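PDB 3TMG: glycine betaine, L-proline ABC transporter, glycine/betaine/L-proline-binding protein (ProX) from Borrelia burgdorferi, which binds glycine betaine (trimethyl glycine) and probably serves as the substrate-binding component of an ABC transporter that takes up such compounds. Local coordinates for residues F79-E82 against K83-K87; W186-R190 against Y191-F195; D236-L239 against P240-K244. All blocks are in the same frame, centred on the assembly; numbering follows the deposited sequence.

Contact 1 of 3, residues F79-E82 against K83-K87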
loop_
_atom_site.group_PDB
_atom_site.type_symbol
_atom_site.label_atom_id
_atom_site.label_comp_id
_atom_site.label_asym_id
_atom_site.label_seq_id
_atom_site.Cartn_x
_atom_site.Cartn_y
_atom_site.Cartn_z
ATOM N N PHE A 79 -9.606 5.872 9.606
ATOM C CA PHE A 79 -10.445 5.115 10.539
ATOM C C PHE A 79 -9.569 4.460 11.613
ATOM O O PHE A 79 -9.917 4.518 12.801
ATOM C CB PHE A 79 -11.305 4.107 9.754
ATOM C CG PHE A 79 -12.086 3.150 10.614
ATOM C CD1 PHE A 79 -13.325 3.527 11.146
ATOM C CD2 PHE A 79 -11.598 1.869 10.863
ATOM C CE1 PHE A 79 -14.056 2.636 11.954
ATOM C CE2 PHE A 79 -12.315 0.971 11.638
ATOM C CZ PHE A 79 -13.550 1.360 12.195
ATOM N N TYR A 80 -8.424 3.879 11.223
ATOM C CA TYR A 80 -7.519 3.239 12.198
ATOM C C TYR A 80 -6.571 4.184 12.940
ATOM O O TYR A 80 -6.331 4.041 14.134
ATOM C CB TYR A 80 -6.684 2.151 11.507
ATOM C CG TYR A 80 -7.531 1.106 10.826
ATOM C CD1 TYR A 80 -8.280 0.157 11.571
ATOM C CD2 TYR A 80 -7.636 1.084 9.425
ATOM C CE1 TYR A 80 -9.062 -0.782 10.918
ATOM C CE2 TYR A 80 -8.416 0.139 8.773
ATOM C CZ TYR A 80 -9.100 -0.808 9.526
ATOM O OH TYR A 80 -9.873 -1.753 8.861
ATOM N N TYR A 81 -6.019 5.140 12.207
ATOM C CA TYR A 81 -4.933 5.992 12.698
ATOM C C TYR A 81 -5.425 6.966 13.775
ATOM O O TYR A 81 -4.801 7.125 14.822
ATOM C CB TYR A 81 -4.368 6.738 11.482
ATOM C CG TYR A 81 -3.201 7.632 11.752
ATOM C CD1 TYR A 81 -3.379 8.868 12.398
ATOM C CD2 TYR A 81 -1.907 7.278 11.324
ATOM C CE1 TYR A 81 -2.306 9.697 12.676
ATOM C CE2 TYR A 81 -0.834 8.133 11.589
ATOM C CZ TYR A 81 -1.042 9.328 12.248
ATOM O OH TYR A 81 -0.001 10.205 12.527
ATOM N N GLU A 82 -6.543 7.632 13.507
ATOM C CA GLU A 82 -7.140 8.571 14.458
ATOM C C GLU A 82 -7.438 7.921 15.793
ATOM O O GLU A 82 -7.297 8.555 16.835
ATOM C CB GLU A 82 -8.427 9.149 13.897
ATOM C CG GLU A 82 -8.202 10.161 12.784
ATOM C CD GLU A 82 -7.818 11.509 13.342
ATOM O OE1 GLU A 82 -6.990 11.544 14.285
ATOM O OE2 GLU A 82 -8.363 12.524 12.844
ATOM N N LYS A 83 -7.862 6.663 15.751
ATOM C CA LYS A 83 -8.225 5.940 16.953
ATOM C C LYS A 83 -7.020 5.597 17.831
ATOM O O LYS A 83 -7.183 5.432 19.022
ATOM C CB LYS A 83 -9.003 4.671 16.590
ATOM C CG LYS A 83 -10.478 4.946 16.340
ATOM C CD LYS A 83 -11.170 3.781 15.656
ATOM C CE LYS A 83 -12.407 4.262 14.874
ATOM N NZ LYS A 83 -12.143 5.421 13.952
ATOM N N LEU A 84 -5.820 5.494 17.242
ATOM C CA LEU A 84 -4.688 4.859 17.926
ATOM C C LEU A 84 -3.416 5.705 17.966
ATOM O O LEU A 84 -2.399 5.283 18.526
ATOM C CB LEU A 84 -4.385 3.480 17.299
ATOM C CG LEU A 84 -5.454 2.388 17.457
ATOM C CD1 LEU A 84 -5.173 1.216 16.512
ATOM C CD2 LEU A 84 -5.528 1.909 18.899
ATOM N N LYS A 85 -3.490 6.916 17.422
ATOM C CA LYS A 85 -2.292 7.742 17.233
ATOM C C LYS A 85 -1.523 8.042 18.536
ATOM O O LYS A 85 -0.326 8.288 18.484
ATOM C CB LYS A 85 -2.617 9.032 16.461
ATOM C CG LYS A 85 -3.613 9.960 17.131
ATOM C CD LYS A 85 -3.964 11.134 16.220
ATOM C CE LYS A 85 -4.673 12.253 16.999
ATOM N NZ LYS A 85 -5.599 13.023 16.105
ATOM N N THR A 86 -2.186 7.988 19.686
ATOM C CA THR A 86 -1.477 8.190 20.964
ATOM C C THR A 86 -0.640 6.967 21.375
ATOM O O THR A 86 0.145 7.026 22.318
ATOM C CB THR A 86 -2.418 8.643 22.104
ATOM O OG1 THR A 86 -3.329 7.592 22.446
ATOM C CG2 THR A 86 -3.183 9.879 21.669
ATOM N N LYS A 87 -0.791 5.865 20.641
ATOM C CA LYS A 87 -0.095 4.636 20.993
ATOM C C LYS A 87 1.003 4.230 19.998
ATOM O O LYS A 87 1.519 3.130 20.086
ATOM C CB LYS A 87 -1.087 3.467 21.149
ATOM C CG LYS A 87 -2.206 3.668 22.154
ATOM C CD LYS A 87 -1.740 3.397 23.573
ATOM C CE LYS A 87 -2.941 3.203 24.496
ATOM N NZ LYS A 87 -3.864 2.143 23.986
#
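Lys83 folds back along its own helix, and its ammonium reaches the backbone of Phe79. The first three torsions carry the chain out nearly straight and place Lys83 CE over one face of the Phe79 ring, 4.0 Å from its centroid, as a CH-pi contact. The bend at the last torsion (chi4 51°) then turns NZ onto Phe79 O, 2.7 Å away. That bond lies in the carbonyl plane, on a lone pair of the oxygen. NZ itself adds an off-centre cation-pi contact.

Glu82 and Lys85, three residues apart, lie side by side and point the same way. Lys85 NZ meets Glu82 OE1 at 2.7 Å, a salt bridge that uses the syn lone pair of the carboxylate. Lys85 CB also packs obliquely on the Tyr81 ring, 3.9 Å from Tyr81 CE1. The hydroxyl of Tyr81 is bonded elsewhere, to Asp90. In the backbone, Leu84 N donates to Tyr81 O at 3.1 Å.

The contact lies on the short helix 78-84 and the turn after it, at the surface. Lys83 NZ finds both an acceptor and a ring face on Phe79, while the charges of Glu82 and Lys85 probably offset each other.

Contact 2 of 3, residues W186-R190 against Y191-F195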
loop_
_atom_site.group_PDB
_atom_site.type_symbol
_atom_site.label_atom_id
_atom_site.label_comp_id
_atom_site.label_asym_id
_atom_site.label_seq_id
_atom_site.Cartn_x
_atom_site.Cartn_y
_atom_site.Cartn_z
ATOM N N TRP A 186 1.770 -0.647 -11.025
ATOM C CA TRP A 186 2.089 -0.957 -12.459
ATOM C C TRP A 186 0.846 -1.111 -13.340
ATOM O O TRP A 186 0.941 -1.064 -14.581
ATOM C CB TRP A 186 3.001 -2.207 -12.551
ATOM C CG TRP A 186 2.404 -3.357 -11.784
ATOM C CD1 TRP A 186 2.722 -3.789 -10.489
ATOM C CD2 TRP A 186 1.264 -4.183 -12.189
ATOM N NE1 TRP A 186 1.874 -4.801 -10.082
ATOM C CE2 TRP A 186 1.002 -5.107 -11.078
ATOM C CE3 TRP A 186 0.476 -4.268 -13.338
ATOM C CZ2 TRP A 186 0.024 -6.063 -11.145
ATOM C CZ3 TRP A 186 -0.539 -5.215 -13.370
ATOM C CH2 TRP A 186 -0.755 -6.100 -12.293
ATOM N N ALA A 187 -0.347 -1.246 -12.738
ATOM C CA ALA A 187 -1.581 -1.368 -13.552
ATOM C C ALA A 187 -1.767 -0.172 -14.502
ATOM O O ALA A 187 -2.291 -0.340 -15.604
ATOM C CB ALA A 187 -2.820 -1.523 -12.667
ATOM N N PHE A 188 -1.334 1.028 -14.068
ATOM C CA PHE A 188 -1.419 2.226 -14.906
ATOM C C PHE A 188 -0.481 2.213 -16.102
ATOM O O PHE A 188 -0.742 2.879 -17.110
ATOM C CB PHE A 188 -1.221 3.498 -14.035
ATOM C CG PHE A 188 -2.419 3.786 -13.192
ATOM C CD1 PHE A 188 -3.493 4.467 -13.742
ATOM C CD2 PHE A 188 -2.507 3.325 -11.880
ATOM C CE1 PHE A 188 -4.644 4.689 -12.989
ATOM C CE2 PHE A 188 -3.657 3.548 -11.131
ATOM C CZ PHE A 188 -4.723 4.232 -11.693
ATOM N N SER A 189 0.585 1.427 -16.054
ATOM C CA SER A 189 1.378 1.306 -17.279
ATOM C C SER A 189 1.056 0.079 -18.115
ATOM O O SER A 189 1.215 0.104 -19.326
ATOM C CB SER A 189 2.864 1.429 -16.989
ATOM O OG SER A 189 3.206 0.453 -16.050
ATOM N N ARG A 190 0.560 -0.986 -17.485
ATOM C CA ARG A 190 0.260 -2.214 -18.192
ATOM C C ARG A 190 -1.091 -2.091 -18.907
ATOM O O ARG A 190 -1.294 -2.653 -19.977
ATOM C CB ARG A 190 0.251 -3.418 -17.220
ATOM C CG ARG A 190 0.290 -4.759 -17.944
ATOM C CD ARG A 190 0.359 -5.965 -17.004
ATOM N NE ARG A 190 1.543 -6.010 -16.131
ATOM C CZ ARG A 190 1.668 -6.906 -15.145
ATOM N NH1 ARG A 190 0.697 -7.789 -14.947
ATOM N NH2 ARG A 190 2.739 -6.930 -14.359
ATOM N N TYR A 191 -2.035 -1.391 -18.270
ATOM C CA TYR A 191 -3.372 -1.169 -18.841
ATOM C C TYR A 191 -3.600 0.304 -19.163
ATOM O O TYR A 191 -2.936 1.145 -18.611
ATOM C CB TYR A 191 -4.462 -1.644 -17.880
ATOM C CG TYR A 191 -4.246 -3.055 -17.407
ATOM C CD1 TYR A 191 -4.308 -4.142 -18.318
ATOM C CD2 TYR A 191 -4.017 -3.328 -16.066
ATOM C CE1 TYR A 191 -4.121 -5.445 -17.878
ATOM C CE2 TYR A 191 -3.833 -4.628 -15.624
ATOM C CZ TYR A 191 -3.860 -5.670 -16.536
ATOM O OH TYR A 191 -3.679 -6.962 -16.096
ATOM N N ASP A 192 -4.546 0.580 -20.065
ATOM C CA ASP A 192 -4.985 1.917 -20.369
ATOM C C ASP A 192 -6.214 2.176 -19.501
ATOM O O ASP A 192 -7.334 1.843 -19.872
ATOM C CB ASP A 192 -5.285 2.038 -21.868
ATOM C CG ASP A 192 -5.557 3.440 -22.284
ATOM O OD1 ASP A 192 -5.447 4.354 -21.443
ATOM O OD2 ASP A 192 -5.889 3.641 -23.458
ATOM N N ILE A 193 -5.978 2.776 -18.330
ATOM C CA ILE A 193 -6.997 2.990 -17.330
ATOM C C ILE A 193 -6.903 4.440 -16.809
ATOM O O ILE A 193 -5.876 5.083 -16.981
ATOM C CB ILE A 193 -6.818 2.011 -16.141
ATOM C CG1 ILE A 193 -5.350 1.980 -15.634
ATOM C CG2 ILE A 193 -7.291 0.615 -16.550
ATOM C CD1 ILE A 193 -5.169 1.249 -14.294
ATOM N N LYS A 194 -7.940 4.920 -16.123
ATOM C CA LYS A 194 -7.969 6.320 -15.691
ATOM C C LYS A 194 -8.697 6.418 -14.358
ATOM O O LYS A 194 -9.620 5.640 -14.087
ATOM C CB LYS A 194 -8.641 7.230 -16.744
ATOM C CG LYS A 194 -10.102 6.843 -17.059
ATOM C CD LYS A 194 -10.686 7.702 -18.185
ATOM C CE LYS A 194 -12.109 7.324 -18.521
ATOM N NZ LYS A 194 -12.563 8.094 -19.719
ATOM N N PHE A 195 -8.291 7.386 -13.544
ATOM C CA PHE A 195 -9.087 7.786 -12.389
ATOM C C PHE A 195 -10.237 8.646 -12.829
ATOM O O PHE A 195 -10.101 9.430 -13.765
ATOM C CB PHE A 195 -8.256 8.617 -11.405
ATOM C CG PHE A 195 -7.254 7.840 -10.609
ATOM C CD1 PHE A 195 -7.670 6.946 -9.635
ATOM C CD2 PHE A 195 -5.867 8.065 -10.769
ATOM C CE1 PHE A 195 -6.733 6.276 -8.825
ATOM C CE2 PHE A 195 -4.928 7.379 -9.974
ATOM C CZ PHE A 195 -5.358 6.487 -9.014
HETATM O O HOH W 1 -3.179 4.179 -18.046
#
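Phe188 and Ile193 meet through their first torsions. CG of Phe188 stands anti to its carbonyl carbon (chi1 -74°), which swings the ring toward the chain that follows. Ile193 holds CG1 between its backbone N and carbonyl carbon (chi1 48°), and CD1 then lies over the centre of the Phe188 ring. The motif is a helix-turn-strand connection in the periplasmic-binding-protein fold. Helix 187-190 passes through Tyr191 and Asp192 into strand 193-195, which pairs antiparallel with strand 88-105.

Ile193 CD1 sits 3.7 Å from the Phe188 ring centroid in a CH-pi contact. The same methyl touches Ala187 CB at 4.0 Å. Beyond it, Phe188 CZ comes over one face of the Phe195 ring, near its rim, 3.6 Å from Phe195 CZ. The two ring planes are inclined at 32°.

At the helix end, Tyr191 N donates to Ala187 O at 2.9 Å. The Tyr191 ring runs side by side with the indole of Trp186 and meets it obliquely, Tyr191 CE2 to Trp186 CZ3 4.0 Å. The Arg190 guanidinium lies over one indole face, with Trp186 CZ3 over its centre and NH2 toward the indole rim. Salt bridges from NH2 to Asp243 and from NH1 to Asp246 probably help to hold it there. Helix 160-172 packs against Tyr191 and Ile193.

A water bridges Phe188 O (2.9 Å) and Ile193 N (3.1 Å), accepting from the latter.

Contact 3 of 3, residues D236-L239 against P240-K244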
loop_
_atom_site.group_PDB
_atom_site.type_symbol
_atom_site.label_atom_id
_atom_site.label_comp_id
_atom_site.label_asym_id
_atom_site.label_seq_id
_atom_site.Cartn_x
_atom_site.Cartn_y
_atom_site.Cartn_z
ATOM N N ASP A 236 10.882 5.062 -9.193
ATOM C CA ASP A 236 11.844 4.346 -10.024
ATOM C C ASP A 236 12.403 3.094 -9.359
ATOM O O ASP A 236 12.914 2.239 -10.070
ATOM C CB ASP A 236 12.979 5.227 -10.477
ATOM C CG ASP A 236 13.858 5.610 -9.360
ATOM O OD1 ASP A 236 13.408 5.668 -8.205
ATOM O OD2 ASP A 236 15.025 5.865 -9.632
ATOM N N LEU A 237 12.317 2.991 -8.019
ATOM C CA LEU A 237 12.685 1.730 -7.311
ATOM C C LEU A 237 11.482 0.794 -7.067
ATOM O O LEU A 237 11.543 -0.427 -7.314
ATOM C CB LEU A 237 13.364 2.044 -5.966
ATOM C CG LEU A 237 14.634 2.929 -6.134
ATOM C CD1 LEU A 237 15.287 3.179 -4.773
ATOM C CD2 LEU A 237 15.629 2.254 -7.087
ATOM N N ILE A 238 10.388 1.355 -6.570
ATOM C CA ILE A 238 9.242 0.515 -6.140
ATOM C C ILE A 238 8.474 -0.051 -7.345
ATOM O O ILE A 238 8.056 -1.219 -7.303
ATOM C CB ILE A 238 8.299 1.260 -5.130
ATOM C CG1 ILE A 238 7.177 0.342 -4.638
ATOM C CG2 ILE A 238 7.612 2.451 -5.791
ATOM C CD1 ILE A 238 6.342 0.894 -3.461
ATOM N N LEU A 239 8.282 0.734 -8.411
ATOM C CA LEU A 239 7.470 0.227 -9.538
ATOM C C LEU A 239 8.084 -0.980 -10.246
ATOM O O LEU A 239 7.376 -1.957 -10.453
ATOM C CB LEU A 239 7.024 1.330 -10.551
ATOM C CG LEU A 239 5.930 2.283 -9.986
ATOM C CD1 LEU A 239 5.760 3.508 -10.859
ATOM C CD2 LEU A 239 4.581 1.545 -9.874
ATOM N N PRO A 240 9.393 -0.943 -10.585
ATOM C CA PRO A 240 9.957 -2.131 -11.201
ATOM C C PRO A 240 9.855 -3.370 -10.299
ATOM O O PRO A 240 9.674 -4.505 -10.802
ATOM C CB PRO A 240 11.428 -1.753 -11.344
ATOM C CG PRO A 240 11.348 -0.294 -11.720
ATOM C CD PRO A 240 10.323 0.208 -10.716
ATOM N N LEU A 241 10.017 -3.150 -8.994
ATOM C CA LEU A 241 9.977 -4.255 -8.052
ATOM C C LEU A 241 8.569 -4.828 -7.928
ATOM O O LEU A 241 8.413 -6.069 -7.923
ATOM C CB LEU A 241 10.558 -3.863 -6.698
ATOM C CG LEU A 241 10.583 -4.958 -5.615
ATOM C CD1 LEU A 241 11.333 -6.224 -6.115
ATOM C CD2 LEU A 241 11.226 -4.442 -4.329
ATOM N N MET A 242 7.554 -3.955 -7.792
ATOM C CA MET A 242 6.145 -4.419 -7.717
ATOM C C MET A 242 5.804 -5.202 -9.012
ATOM O O MET A 242 5.215 -6.301 -8.970
ATOM C CB MET A 242 5.192 -3.221 -7.559
ATOM C CG MET A 242 5.285 -2.457 -6.225
ATOM S SD MET A 242 4.105 -1.063 -6.311
ATOM C CE MET A 242 2.618 -1.946 -6.880
ATOM N N ASP A 243 6.239 -4.652 -10.154
ATOM C CA ASP A 243 5.961 -5.274 -11.465
ATOM C C ASP A 243 6.621 -6.677 -11.577
ATOM O O ASP A 243 5.986 -7.677 -11.985
ATOM C CB ASP A 243 6.418 -4.349 -12.598
ATOM C CG ASP A 243 6.125 -4.933 -13.961
ATOM O OD1 ASP A 243 4.922 -5.055 -14.319
ATOM O OD2 ASP A 243 7.079 -5.292 -14.652
ATOM N N LYS A 244 7.886 -6.746 -11.173
ATOM C CA LYS A 244 8.685 -7.992 -11.229
ATOM C C LYS A 244 8.044 -9.061 -10.329
ATOM O O LYS A 244 7.938 -10.223 -10.753
ATOM C CB LYS A 244 10.146 -7.715 -10.826
ATOM C CG LYS A 244 11.103 -8.915 -10.801
ATOM C CD LYS A 244 12.558 -8.431 -10.626
ATOM C CE LYS A 244 13.563 -9.528 -10.223
ATOM N NZ LYS A 244 13.613 -10.650 -11.188
#
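Asp236 meets Pro240 through its carbonyl, one helical turn away. Pro240 has no N-H to give, so Asp236 O faces the pyrrolidine ring instead, with Pro240 CD and CG both 3.4 Å from it. Leu237 comes next. Its carbonyl O touches Leu241 CB at 3.6 Å, while its side chain turns to Phe259. Through Leu241 and Leu237 the helix packs against helices 26-41 and 252-262.

Ile238 carries the main side-chain contact. CG1 is anti to the backbone N (chi1 -176°), which lays the branch against Met242: Ile238 CG1 lies 3.7 Å from Met242 CG. Met242 SD follows at 3.8 Å from the same Ile238 CG1. The two side chains cross obliquely, and Met242 goes on to pack against Trp186. Ile238 O also accepts from Met242 N at 2.8 Å, nearly straight (169°).

Leu239 CB lies close beside Pro240 CD, 3.5 Å, as the X-Pro linkage dictates. Leu239 O accepts from Asp243 N at 2.9 Å. The Asp243 carboxylate leads away from this turn and is held by Lys247 and Arg190, so it is gripped on both oxygens.

A proline within a helix costs one backbone bond and puts its ring against the preceding turn. That is the proline kink, here in helix 235-247, where the N of Pro240 has no bond to the turn before.

In the fold
Contacts 2 and 3 touch, although their centres are 15 Å apart. Arg190 NH2 of contact 2 forms a salt bridge with Asp243 OD1 of contact 3 at 2.9 Å. Beside it, Trp186 CD1 packs 3.6 Å from Asp243 N, and Leu239 CD2 comes close to Trp186 N. Contact 1 stands apart, on the opposite side of the chain's centre, with its nearest atoms about 19 Å from contact 2 and about 18 Å from contact 3. All three approach the bound trimethyl glycine without lining its pocket: the side chains of Tyr80 and Met242 are each about 8 Å from it, and that of Phe195 about 9 Å.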